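Side-chain contacts in N-terminal acetyltransferase-like protein (Chaetomium thermophilum, PDB 5NNP), which probably serves as the helical-repeat auxiliary subunit of an N-terminal acetyltransferase, scaffolding the catalytic partner that transfers acetyl groups: residues L248-P253 and D281-K286; D257-L262 and P288-A293; Y451-R454 and K460-A463; G476-L481 and W488-D493. One frame throughout, in Å; residues are numbered along the deposited sequence.

Interaction 1 (L248-P253 and D281-K286); sequences LLDRNP and DEYAAK
Asp250 OD1 is gripped by two groups: the ammonium nitrogen Lys286 NZ, which donates across the contact at 2.7 Å in a salt bridge, and the hydroxyl of Tyr287, just beyond the second segment. Asp250 OD1 is met by the lysine from above the carboxylate plane, 38° out of it. The other oxygen, Asp250 OD2, lies 3.5 Å from Lys286 NZ, so the ion pair rests chiefly on one carboxylate oxygen. Lys286 reaches this point fully stretched: its CG stands anti to the backbone N (chi1 -166°) and every later torsion is extended, which carries the charge from helix 273-286 across to the end of helix 238-251.

Beneath this polar layer lies an apolar one. Leu249 CD1 sits over one face of the Tyr283 ring, 4.0 Å from its centroid and 22° off the normal, in a CH-pi contact displaced toward the rim beside CZ. Leu249 CB adds a second point, 3.8 Å from Tyr283 CE1. At the edge of the same ring, near its plane, Asp250 OD1 lies 3.7 Å from Tyr283 CE1. With an asparagine in place of Asp250, Lys286 would probably lose its counter-charge and its long chain be freer to swing away.

On its other flank Leu249 touches Tyr258, Tyr259 and Leu262 of helix 256-265, so the packing runs through three successive helices of the alpha-helical solenoid. The chemistry implies two layers: a buried leucine-on-tyrosine contact joins the helices, while the salt bridge closes its rim, where Lys286 is exposed and water probably weakens the attraction.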
# COMPACT_ATOMS: atom_id res chain seq x y z
N LEU A 248 -1.30 -15.26 -22.59
CA LEU A 248 -1.39 -14.85 -21.19
C LEU A 248 -2.34 -15.75 -20.41
O LEU A 248 -2.11 -16.05 -19.23
CB LEU A 248 -1.84 -13.39 -21.09
CG LEU A 248 -0.76 -12.35 -21.45
CD1 LEU A 248 -1.39 -11.01 -21.83
CD2 LEU A 248 0.23 -12.17 -20.29
N LEU A 249 -3.40 -16.21 -21.08
CA LEU A 249 -4.39 -17.05 -20.41
C LEU A 249 -3.77 -18.39 -20.06
O LEU A 249 -3.99 -18.91 -18.96
CB LEU A 249 -5.63 -17.27 -21.28
CG LEU A 249 -6.71 -16.19 -21.25
CD1 LEU A 249 -7.72 -16.46 -22.34
CD2 LEU A 249 -7.37 -16.14 -19.88
N ASP A 250 -3.00 -18.92 -21.00
CA ASP A 250 -2.30 -20.18 -20.78
C ASP A 250 -1.31 -20.05 -19.62
O ASP A 250 -1.03 -21.02 -18.94
CB ASP A 250 -1.59 -20.61 -22.06
CG ASP A 250 -2.54 -21.17 -23.10
OD1 ASP A 250 -3.38 -22.01 -22.73
OD2 ASP A 250 -2.46 -20.78 -24.29
N ARG A 251 -0.79 -18.84 -19.41
CA ARG A 251 0.16 -18.57 -18.32
C ARG A 251 -0.57 -18.43 -16.97
O ARG A 251 -0.05 -18.81 -15.93
CB ARG A 251 0.96 -17.30 -18.62
CG ARG A 251 2.07 -16.93 -17.60
CD ARG A 251 2.59 -15.51 -17.87
NE ARG A 251 3.73 -15.13 -17.03
CZ ARG A 251 4.97 -15.61 -17.19
NH1 ARG A 251 5.22 -16.50 -18.13
NH2 ARG A 251 5.95 -15.21 -16.39
N ASN A 252 -1.77 -17.88 -17.00
CA ASN A 252 -2.47 -17.57 -15.77
C ASN A 252 -3.95 -17.51 -16.06
O ASN A 252 -4.50 -16.43 -16.27
CB ASN A 252 -1.95 -16.26 -15.16
CG ASN A 252 -2.72 -15.82 -13.92
OD1 ASN A 252 -3.58 -16.53 -13.42
ND2 ASN A 252 -2.39 -14.62 -13.42
N PRO A 253 -4.60 -18.68 -16.08
CA PRO A 253 -6.01 -18.86 -16.42
C PRO A 253 -6.93 -18.15 -15.44
O PRO A 253 -8.15 -18.14 -15.64
CB PRO A 253 -6.19 -20.38 -16.35
CG PRO A 253 -4.85 -20.91 -16.66
CD PRO A 253 -3.91 -19.98 -15.97
N ASP A 281 -15.39 -22.22 -21.76
CA ASP A 281 -15.42 -23.67 -21.66
C ASP A 281 -14.12 -24.25 -22.19
O ASP A 281 -13.59 -25.22 -21.66
CB ASP A 281 -16.62 -24.25 -22.43
CG ASP A 281 -17.94 -23.93 -21.77
OD1 ASP A 281 -17.95 -23.66 -20.55
OD2 ASP A 281 -18.98 -23.96 -22.45
N GLU A 282 -13.59 -23.61 -23.22
CA GLU A 282 -12.35 -24.08 -23.82
C GLU A 282 -11.21 -24.11 -22.81
O GLU A 282 -10.49 -25.09 -22.74
CB GLU A 282 -11.98 -23.22 -25.00
CG GLU A 282 -10.72 -23.67 -25.69
CD GLU A 282 -10.38 -22.81 -26.86
OE1 GLU A 282 -11.30 -22.52 -27.66
OE2 GLU A 282 -9.20 -22.41 -26.98
N TYR A 283 -11.07 -23.05 -22.01
CA TYR A 283 -9.98 -23.02 -21.03
C TYR A 283 -10.31 -23.85 -19.80
O TYR A 283 -9.41 -24.35 -19.14
CB TYR A 283 -9.63 -21.57 -20.66
CG TYR A 283 -8.84 -20.95 -21.80
CD1 TYR A 283 -7.46 -21.08 -21.87
CD2 TYR A 283 -9.49 -20.30 -22.84
CE1 TYR A 283 -6.76 -20.56 -22.92
CE2 TYR A 283 -8.79 -19.78 -23.88
CZ TYR A 283 -7.43 -19.91 -23.93
OH TYR A 283 -6.73 -19.38 -25.00
N ALA A 284 -11.60 -24.03 -19.51
CA ALA A 284 -12.03 -24.88 -18.40
C ALA A 284 -11.67 -26.34 -18.66
O ALA A 284 -11.23 -27.07 -17.76
CB ALA A 284 -13.52 -24.73 -18.15
N ALA A 285 -11.85 -26.77 -19.90
CA ALA A 285 -11.43 -28.09 -20.34
C ALA A 285 -9.91 -28.24 -20.29
O ALA A 285 -9.40 -29.28 -19.87
CB ALA A 285 -11.93 -28.35 -21.75
N LYS A 286 -9.21 -27.19 -20.71
CA LYS A 286 -7.76 -27.24 -20.82
C LYS A 286 -7.11 -27.12 -19.45
O LYS A 286 -6.01 -27.62 -19.23
CB LYS A 286 -7.27 -26.11 -21.74
CG LYS A 286 -5.83 -26.23 -22.22
CD LYS A 286 -5.46 -25.09 -23.14
CE LYS A 286 -4.02 -25.19 -23.63
NZ LYS A 286 -3.65 -24.02 -24.48

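Interaction 2 (D257-L262 and P288-A293); sequences DYYKGL and PRSDAA. With CMC (carboxymethyl coenzyme *a), chain B.
The Tyr259 ring reaches from helix 256-265 toward the start of helix 292-295, where Ala292 CB lies 4.4 Å from its CE2, while the ring of Tyr280 stacks on it from helix 273-286. Within what is probably the tetratricopeptide-like solenoid of a NatA auxiliary subunit, the contact joins a helix to the turn leading into the short helix 292-295. The second flat group, the Arg289 guanidinium, serves a different surface: a phosphate oxygen of the bound carboxymethyl coenzyme A lies at its edge, in its plane.

Tyr259 CG is anti to the carbonyl carbon and beside the backbone N (chi1 -67°), which directs the phenol across to the turn at Ser290-Ala293. Tyr259 OH comes 3.8 Å from Ala293 CB and 4.3 Å from Ser290 OG. Neither is its polar partner, since the hydroxyl is hydrogen-bonded to the carbonyl oxygen of Pro253. The aromatic side chain thus packs against small methyls while its buried polar end is satisfied by the backbone.

Ser290 prepares the incoming helix: its OG accepts from Ala293 N at 2.9 Å with an N-H...O angle of 164°, a nearly straight capping bond. Glu254 steadies the same turn from outside, meeting both Ser290 OG and Ala292 N.

The preceding residue turns the other way. Arg289 bends at chi2 and chi3, and its NH1 forms a salt bridge with an acidic side chain of another protein chain; residues of another protein chain also hydrogen-bond the ligand. Arg289 NH2 donates to O7A, on the ribose 3'-phosphate of the ligand, at 3.1 Å and 159°.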
# COMPACT_ATOMS: atom_id res chain seq x y z
N ASP A 257 -8.91 -10.01 -16.77
CA ASP A 257 -8.70 -9.14 -17.92
C ASP A 257 -8.20 -9.86 -19.17
O ASP A 257 -8.43 -9.38 -20.29
CB ASP A 257 -7.73 -8.01 -17.56
CG ASP A 257 -8.35 -7.00 -16.62
OD1 ASP A 257 -9.59 -7.00 -16.49
OD2 ASP A 257 -7.59 -6.22 -16.01
N TYR A 258 -7.52 -10.99 -19.01
CA TYR A 258 -7.06 -11.74 -20.18
C TYR A 258 -8.27 -12.28 -20.95
O TYR A 258 -8.26 -12.29 -22.19
CB TYR A 258 -6.13 -12.89 -19.80
CG TYR A 258 -4.85 -12.47 -19.09
CD1 TYR A 258 -4.33 -11.18 -19.24
CD2 TYR A 258 -4.16 -13.36 -18.28
CE1 TYR A 258 -3.17 -10.79 -18.59
CE2 TYR A 258 -3.00 -12.98 -17.63
CZ TYR A 258 -2.50 -11.69 -17.79
OH TYR A 258 -1.35 -11.30 -17.13
N TYR A 259 -9.31 -12.72 -20.24
CA TYR A 259 -10.52 -13.16 -20.93
C TYR A 259 -11.19 -11.97 -21.65
O TYR A 259 -11.60 -12.09 -22.81
CB TYR A 259 -11.51 -13.83 -19.97
CG TYR A 259 -11.04 -15.14 -19.39
CD1 TYR A 259 -11.20 -16.33 -20.08
CD2 TYR A 259 -10.44 -15.19 -18.13
CE1 TYR A 259 -10.76 -17.54 -19.55
CE2 TYR A 259 -10.00 -16.39 -17.60
CZ TYR A 259 -10.17 -17.56 -18.31
OH TYR A 259 -9.73 -18.75 -17.77
N LYS A 260 -11.30 -10.83 -20.96
CA LYS A 260 -11.88 -9.64 -21.57
C LYS A 260 -11.15 -9.30 -22.87
O LYS A 260 -11.78 -9.14 -23.92
CB LYS A 260 -11.83 -8.44 -20.61
CG LYS A 260 -12.83 -8.53 -19.48
CD LYS A 260 -12.79 -7.32 -18.57
CE LYS A 260 -13.84 -7.43 -17.47
NZ LYS A 260 -13.92 -6.17 -16.68
N GLY A 261 -9.82 -9.21 -22.78
CA GLY A 261 -8.98 -8.97 -23.94
C GLY A 261 -9.20 -9.93 -25.09
O GLY A 261 -9.39 -9.50 -26.22
N LEU A 262 -9.18 -11.23 -24.81
CA LEU A 262 -9.40 -12.24 -25.85
C LEU A 262 -10.75 -12.02 -26.51
O LEU A 262 -10.85 -11.91 -27.74
CB LEU A 262 -9.36 -13.66 -25.27
CG LEU A 262 -9.62 -14.78 -26.28
CD1 LEU A 262 -8.60 -14.72 -27.43
CD2 LEU A 262 -9.60 -16.16 -25.62
N PRO A 288 -8.55 -27.77 -15.83
CA PRO A 288 -9.56 -28.29 -14.90
C PRO A 288 -9.52 -27.69 -13.50
O PRO A 288 -10.54 -27.74 -12.81
CB PRO A 288 -9.25 -29.78 -14.85
CG PRO A 288 -8.64 -30.06 -16.16
CD PRO A 288 -7.80 -28.87 -16.47
N ARG A 289 -8.38 -27.15 -13.08
CA ARG A 289 -8.27 -26.57 -11.75
C ARG A 289 -8.56 -25.08 -11.72
O ARG A 289 -8.51 -24.45 -10.66
CB ARG A 289 -6.88 -26.81 -11.16
CG ARG A 289 -6.39 -28.23 -11.23
CD ARG A 289 -5.53 -28.54 -10.02
NE ARG A 289 -6.35 -28.99 -8.91
CZ ARG A 289 -5.89 -29.30 -7.71
NH1 ARG A 289 -4.59 -29.20 -7.45
NH2 ARG A 289 -6.73 -29.71 -6.76
N SER A 290 -8.82 -24.49 -12.89
CA SER A 290 -9.16 -23.07 -12.90
C SER A 290 -10.56 -22.86 -12.36
O SER A 290 -11.53 -23.40 -12.89
CB SER A 290 -9.06 -22.47 -14.30
OG SER A 290 -9.66 -21.19 -14.29
N ASP A 291 -10.67 -22.07 -11.30
CA ASP A 291 -11.97 -21.66 -10.81
C ASP A 291 -12.57 -20.64 -11.78
O ASP A 291 -13.75 -20.72 -12.11
CB ASP A 291 -11.89 -21.08 -9.41
CG ASP A 291 -13.26 -20.83 -8.81
OD1 ASP A 291 -14.08 -21.79 -8.75
OD2 ASP A 291 -13.53 -19.68 -8.42
N ALA A 292 -11.73 -19.71 -12.22
CA ALA A 292 -12.15 -18.63 -13.12
C ALA A 292 -12.89 -19.15 -14.36
O ALA A 292 -13.95 -18.62 -14.74
CB ALA A 292 -10.94 -17.81 -13.54
N ALA A 293 -12.32 -20.17 -15.00
CA ALA A 293 -12.87 -20.69 -16.25
C ALA A 293 -14.26 -21.30 -16.05
O ALA A 293 -14.96 -21.56 -17.03
CB ALA A 293 -11.91 -21.70 -16.86
N1A CMC B . -7.10 -28.95 5.47
C2A CMC B . -6.34 -29.84 4.77
N3A CMC B . -5.82 -29.51 3.55
C4A CMC B . -6.04 -28.28 3.02
C5A CMC B . -6.81 -27.35 3.74
C6A CMC B . -7.34 -27.71 4.99
N6A CMC B . -8.10 -26.79 5.70
N7A CMC B . -6.87 -26.12 2.91
C8A CMC B . -6.15 -26.40 1.79
N9A CMC B . -5.70 -27.65 1.90
C1B CMC B . -4.89 -28.24 0.90
C2B CMC B . -5.67 -29.05 -0.06
O2B CMC B . -5.05 -30.33 -0.21
C3B CMC B . -5.57 -28.36 -1.34
O3B CMC B . -5.33 -29.33 -2.37
P3B CMC B . -6.58 -29.97 -3.09
O7A CMC B . -6.15 -31.05 -4.00
O8A CMC B . -7.46 -28.88 -3.81
O9A CMC B . -7.38 -30.72 -2.12
C4B CMC B . -4.34 -27.54 -1.24
O4B CMC B . -4.25 -27.19 0.13
C5B CMC B . -4.56 -26.30 -2.04
O5B CMC B . -5.76 -25.74 -1.51
P1A CMC B . -5.80 -24.13 -1.59
O1A CMC B . -7.21 -23.64 -1.76
O2A CMC B . -4.99 -23.67 -2.80
O3A CMC B . -5.17 -23.47 -0.25
P2A CMC B . -5.65 -22.14 0.44
O4A CMC B . -6.88 -22.43 1.26
O5A CMC B . -5.97 -21.12 -0.59
O6A CMC B . -4.49 -21.60 1.36
CBP CMC B . -3.06 -21.68 3.30
CCP CMC B . -3.71 -22.50 2.13
CDP CMC B . -2.18 -20.59 2.61
CEP CMC B . -2.15 -22.61 4.18
CAP CMC B . -4.20 -21.08 4.16
OAP CMC B . -4.89 -22.09 4.82
C9P CMC B . -3.77 -20.04 5.20
O9P CMC B . -3.67 -18.84 4.88
N8P CMC B . -3.51 -20.44 6.57
C7P CMC B . -3.13 -19.46 7.57
C6P CMC B . -1.79 -18.73 7.27
C5P CMC B . -0.74 -19.79 7.03
O5P CMC B . -0.63 -20.71 7.81
N4P CMC B . 0.09 -19.71 5.87
C3P CMC B . 1.06 -20.75 5.61
C2P CMC B . 2.46 -20.30 6.03
S1P CMC B . 3.61 -21.66 5.67
C1 CMC B . 4.95 -21.02 4.65
C2 CMC B . 5.21 -19.60 5.08
O21 CMC B . 4.70 -18.66 4.49

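Interaction 3 (Y451-R454 and K460-A463); sequences YQLR and KALA
Ala461 CB fits between two side chains of the preceding helix, Gln452 and Leu453. Leu453 reaches it with CG and CD2, the latter 3.4 Å from Ala461 CB. From the other residue, Gln452 CB lies 3.9 Å from the same methyl. The backbones come close here, with the CA atoms of Gln452 and Ala461 5.4 Å apart.

The Gln452 amide meets two residues. Its oxygen faces the backbone, with Gln452 OE1 3.2 Å from Ala461 CA, whereas its nitrogen is turned to an aliphatic chain, Gln452 NE2 lying 3.9 Å from Lys460 CD. The two long side chains cross at about a right angle. Gln452 CG is anti to the carbonyl carbon (chi1 -70°) and the chain then runs extended, bringing the amide over the next helix.

One shell further out, the hydroxyl of Thr464 is hydrogen-bonded to Gln452 OE1 and also to the carbonyl oxygen of Lys460, which fixes where the amide oxygen sits. Lys460 bends at chi3 and pairs its ammonium with Glu457. Swapping Gln452 for an alanine would probably leave the Thr464 hydroxyl without this amide partner and open a gap beneath the methylenes of Lys460.

Leu453 continues from Ala461 onto Phe489 of helix 487-499. The carbonyl bonds of the two segments point in roughly opposite directions, so helices 442-454 and 458-465, joined by a short turn, form an antiparallel helical hairpin with small-residue packing, as in tetratricopeptide-like solenoids.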
# COMPACT_ATOMS: atom_id res chain seq x y z
N TYR A 451 -14.62 -7.95 17.53
CA TYR A 451 -15.95 -8.03 18.12
C TYR A 451 -15.99 -7.56 19.58
O TYR A 451 -16.94 -6.91 20.01
CB TYR A 451 -16.50 -9.45 17.99
CG TYR A 451 -17.20 -9.65 16.67
CD1 TYR A 451 -16.62 -9.22 15.49
CD2 TYR A 451 -18.47 -10.22 16.60
CE1 TYR A 451 -17.26 -9.36 14.28
CE2 TYR A 451 -19.12 -10.37 15.39
CZ TYR A 451 -18.51 -9.93 14.24
OH TYR A 451 -19.14 -10.07 13.02
N GLN A 452 -14.94 -7.84 20.33
CA GLN A 452 -14.87 -7.37 21.70
C GLN A 452 -14.73 -5.85 21.76
O GLN A 452 -15.39 -5.19 22.58
CB GLN A 452 -13.73 -8.08 22.43
CG GLN A 452 -14.04 -9.57 22.68
CD GLN A 452 -12.83 -10.40 23.08
OE1 GLN A 452 -11.69 -9.94 23.00
NE2 GLN A 452 -13.08 -11.64 23.50
N LEU A 453 -13.90 -5.28 20.89
CA LEU A 453 -13.80 -3.83 20.76
C LEU A 453 -15.13 -3.22 20.31
O LEU A 453 -15.52 -2.16 20.77
CB LEU A 453 -12.69 -3.43 19.79
CG LEU A 453 -11.27 -3.81 20.21
CD1 LEU A 453 -10.31 -3.48 19.10
CD2 LEU A 453 -10.87 -3.08 21.47
N ARG A 454 -15.81 -3.89 19.39
CA ARG A 454 -17.14 -3.46 18.98
C ARG A 454 -18.11 -3.47 20.17
O ARG A 454 -19.07 -2.71 20.19
CB ARG A 454 -17.68 -4.33 17.85
CG ARG A 454 -16.99 -4.12 16.53
CD ARG A 454 -17.09 -2.68 16.09
NE ARG A 454 -16.37 -2.42 14.85
CZ ARG A 454 -16.88 -2.59 13.63
NH1 ARG A 454 -18.11 -3.06 13.48
NH2 ARG A 454 -16.16 -2.31 12.56
N LYS A 460 -10.09 -6.51 27.38
CA LYS A 460 -10.28 -7.89 26.96
C LYS A 460 -9.75 -8.11 25.55
O LYS A 460 -9.00 -9.07 25.31
CB LYS A 460 -11.74 -8.28 27.03
CG LYS A 460 -12.04 -9.77 26.91
CD LYS A 460 -13.55 -9.96 27.01
CE LYS A 460 -13.98 -11.26 27.63
NZ LYS A 460 -15.41 -11.10 28.00
N ALA A 461 -10.13 -7.23 24.62
CA ALA A 461 -9.70 -7.41 23.23
C ALA A 461 -8.18 -7.46 23.13
O ALA A 461 -7.63 -8.29 22.41
CB ALA A 461 -10.25 -6.30 22.35
N LEU A 462 -7.51 -6.59 23.88
CA LEU A 462 -6.06 -6.53 23.90
C LEU A 462 -5.45 -7.84 24.45
O LEU A 462 -4.37 -8.25 24.04
CB LEU A 462 -5.59 -5.34 24.74
CG LEU A 462 -4.09 -4.98 24.72
CD1 LEU A 462 -3.58 -4.83 23.30
CD2 LEU A 462 -3.80 -3.70 25.51
N ALA A 463 -6.15 -8.50 25.37
CA ALA A 463 -5.61 -9.73 25.94
C ALA A 463 -5.79 -10.89 24.97
O ALA A 463 -5.01 -11.85 24.96
CB ALA A 463 -6.25 -10.03 27.27

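Interaction 4 (G476-L481 and W488-D493); sequences GPLADL and WFLTED
Leu481, Phe489 and Leu478 bury the most surface here, and the phenyl ring of Phe489 is what the two leucines share. Leu481 CD1 lies over one ring face, 4.1 Å from the centroid and 26° off the normal, a CH-pi contact offset toward the rim, where it comes 3.7 Å from Phe489 CD2. The opposite face is covered from within its own helix by Asp493 CB, one turn on, so the ring is held between a methyl and a methylene.

Leu478 takes the edge. Its CD1 lies near the ring plane, 4.4 Å from Phe489 CE2, and the same methyl reaches Leu490 CD2 at 4.2 Å. Phe489 can meet both leucines because its CG is anti to the backbone N (chi1 178°), directing the ring to the facing helix. Leu478 and Leu481 are three residues apart, and so project from the same side of the helix.

The helix axes stay 11.1 Å apart and their directions differ by 128°, a splayed antiparallel pairing bridged entirely by side chains, with apolar contacts alone joining the two segments.

Around this pair the solenoid closes in: Leu462 of helix 458-465 also packs on Phe489, and Lys450 of helix 442-454 on Trp488, while Leu490 extends the apolar layer to Thr512, Val513 and Ile516 of helix 503-523.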
# COMPACT_ATOMS: atom_id res chain seq x y z
N GLY A 476 3.87 -4.71 26.59
CA GLY A 476 2.78 -5.63 26.30
C GLY A 476 2.35 -5.65 24.85
O GLY A 476 2.97 -4.99 24.01
N PRO A 477 1.29 -6.42 24.55
CA PRO A 477 0.72 -6.58 23.21
C PRO A 477 0.63 -5.26 22.44
O PRO A 477 1.00 -5.21 21.27
CB PRO A 477 -0.67 -7.13 23.50
CG PRO A 477 -0.47 -7.94 24.73
CD PRO A 477 0.51 -7.15 25.56
N LEU A 478 0.15 -4.21 23.11
CA LEU A 478 -0.04 -2.92 22.45
C LEU A 478 1.25 -2.43 21.81
O LEU A 478 1.23 -1.87 20.71
CB LEU A 478 -0.57 -1.88 23.43
CG LEU A 478 -0.86 -0.50 22.82
CD1 LEU A 478 -1.84 -0.63 21.65
CD2 LEU A 478 -1.40 0.46 23.85
N ALA A 479 2.36 -2.63 22.51
CA ALA A 479 3.66 -2.18 22.00
C ALA A 479 4.03 -2.96 20.75
O ALA A 479 4.51 -2.40 19.76
CB ALA A 479 4.74 -2.33 23.06
N ASP A 480 3.81 -4.27 20.80
CA ASP A 480 4.17 -5.11 19.69
C ASP A 480 3.29 -4.73 18.49
O ASP A 480 3.79 -4.57 17.37
CB ASP A 480 4.03 -6.59 20.03
CG ASP A 480 4.64 -7.49 18.98
OD1 ASP A 480 5.80 -7.21 18.58
OD2 ASP A 480 3.97 -8.44 18.52
N LEU A 481 2.00 -4.54 18.73
CA LEU A 481 1.08 -4.21 17.65
C LEU A 481 1.42 -2.85 17.04
O LEU A 481 1.30 -2.65 15.83
CB LEU A 481 -0.36 -4.24 18.16
CG LEU A 481 -0.93 -5.63 18.46
CD1 LEU A 481 -2.26 -5.51 19.20
CD2 LEU A 481 -1.10 -6.44 17.19
N TRP A 488 -5.54 -1.56 11.71
CA TRP A 488 -6.93 -1.94 11.97
C TRP A 488 -7.16 -1.95 13.48
O TRP A 488 -8.14 -1.36 13.97
CB TRP A 488 -7.30 -3.30 11.33
CG TRP A 488 -6.94 -4.54 12.12
CD1 TRP A 488 -5.86 -5.36 11.92
CD2 TRP A 488 -7.67 -5.10 13.23
NE1 TRP A 488 -5.87 -6.39 12.83
CE2 TRP A 488 -6.96 -6.26 13.65
CE3 TRP A 488 -8.83 -4.74 13.92
CZ2 TRP A 488 -7.39 -7.05 14.71
CZ3 TRP A 488 -9.26 -5.54 14.98
CH2 TRP A 488 -8.54 -6.67 15.36
N PHE A 489 -6.25 -2.57 14.22
CA PHE A 489 -6.49 -2.68 15.65
C PHE A 489 -6.39 -1.32 16.32
O PHE A 489 -7.21 -0.97 17.15
CB PHE A 489 -5.52 -3.65 16.33
CG PHE A 489 -5.73 -3.73 17.80
CD1 PHE A 489 -6.75 -4.49 18.33
CD2 PHE A 489 -4.93 -3.00 18.67
CE1 PHE A 489 -6.96 -4.56 19.68
CE2 PHE A 489 -5.15 -3.06 20.04
CZ PHE A 489 -6.17 -3.84 20.54
N LEU A 490 -5.36 -0.55 15.95
CA LEU A 490 -5.17 0.78 16.52
C LEU A 490 -6.40 1.66 16.29
O LEU A 490 -6.86 2.34 17.20
CB LEU A 490 -3.92 1.45 15.93
CG LEU A 490 -2.55 0.88 16.33
CD1 LEU A 490 -1.43 1.60 15.58
CD2 LEU A 490 -2.32 0.97 17.81
N THR A 491 -6.96 1.61 15.08
CA THR A 491 -8.14 2.42 14.77
C THR A 491 -9.35 1.96 15.59
O THR A 491 -10.02 2.77 16.22
CB THR A 491 -8.50 2.38 13.28
OG1 THR A 491 -7.34 2.69 12.50
CG2 THR A 491 -9.58 3.39 12.96
N GLU A 492 -9.62 0.65 15.56
CA GLU A 492 -10.71 0.07 16.33
C GLU A 492 -10.59 0.35 17.82
O GLU A 492 -11.56 0.70 18.49
CB GLU A 492 -10.77 -1.44 16.09
CG GLU A 492 -11.36 -1.83 14.75
CD GLU A 492 -12.83 -1.50 14.65
OE1 GLU A 492 -13.34 -1.41 13.53
OE2 GLU A 492 -13.48 -1.34 15.71
N ASP A 493 -9.38 0.19 18.35
CA ASP A 493 -9.12 0.46 19.75
C ASP A 493 -9.44 1.92 20.10
O ASP A 493 -9.98 2.20 21.16
CB ASP A 493 -7.66 0.15 20.10
CG ASP A 493 -7.41 0.11 21.59
OD1 ASP A 493 -8.25 -0.43 22.34
OD2 ASP A 493 -6.35 0.62 22.02

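Overall arrangement
From the N terminus, interaction 1 opens first, and before 281-286 closes its loop the chain passes through 257-262, where interaction 2 begins; 288-293 closes that one last, so the two cross. Their centres are 6 Å apart, and they touch directly through helices 238-251 and 256-265, tying these and helices 273-286 and 292-295 into one block. Interactions 3 and 4 follow in series, each closing a short loop between successive helices. Their centres are 11 Å apart, joined by the Arg454-Glu492 salt bridge and by Leu462 against Pro477. The two blocks do not touch: the nearest protein atoms of their segments are about 24 Å apart, between interactions 2 and 3.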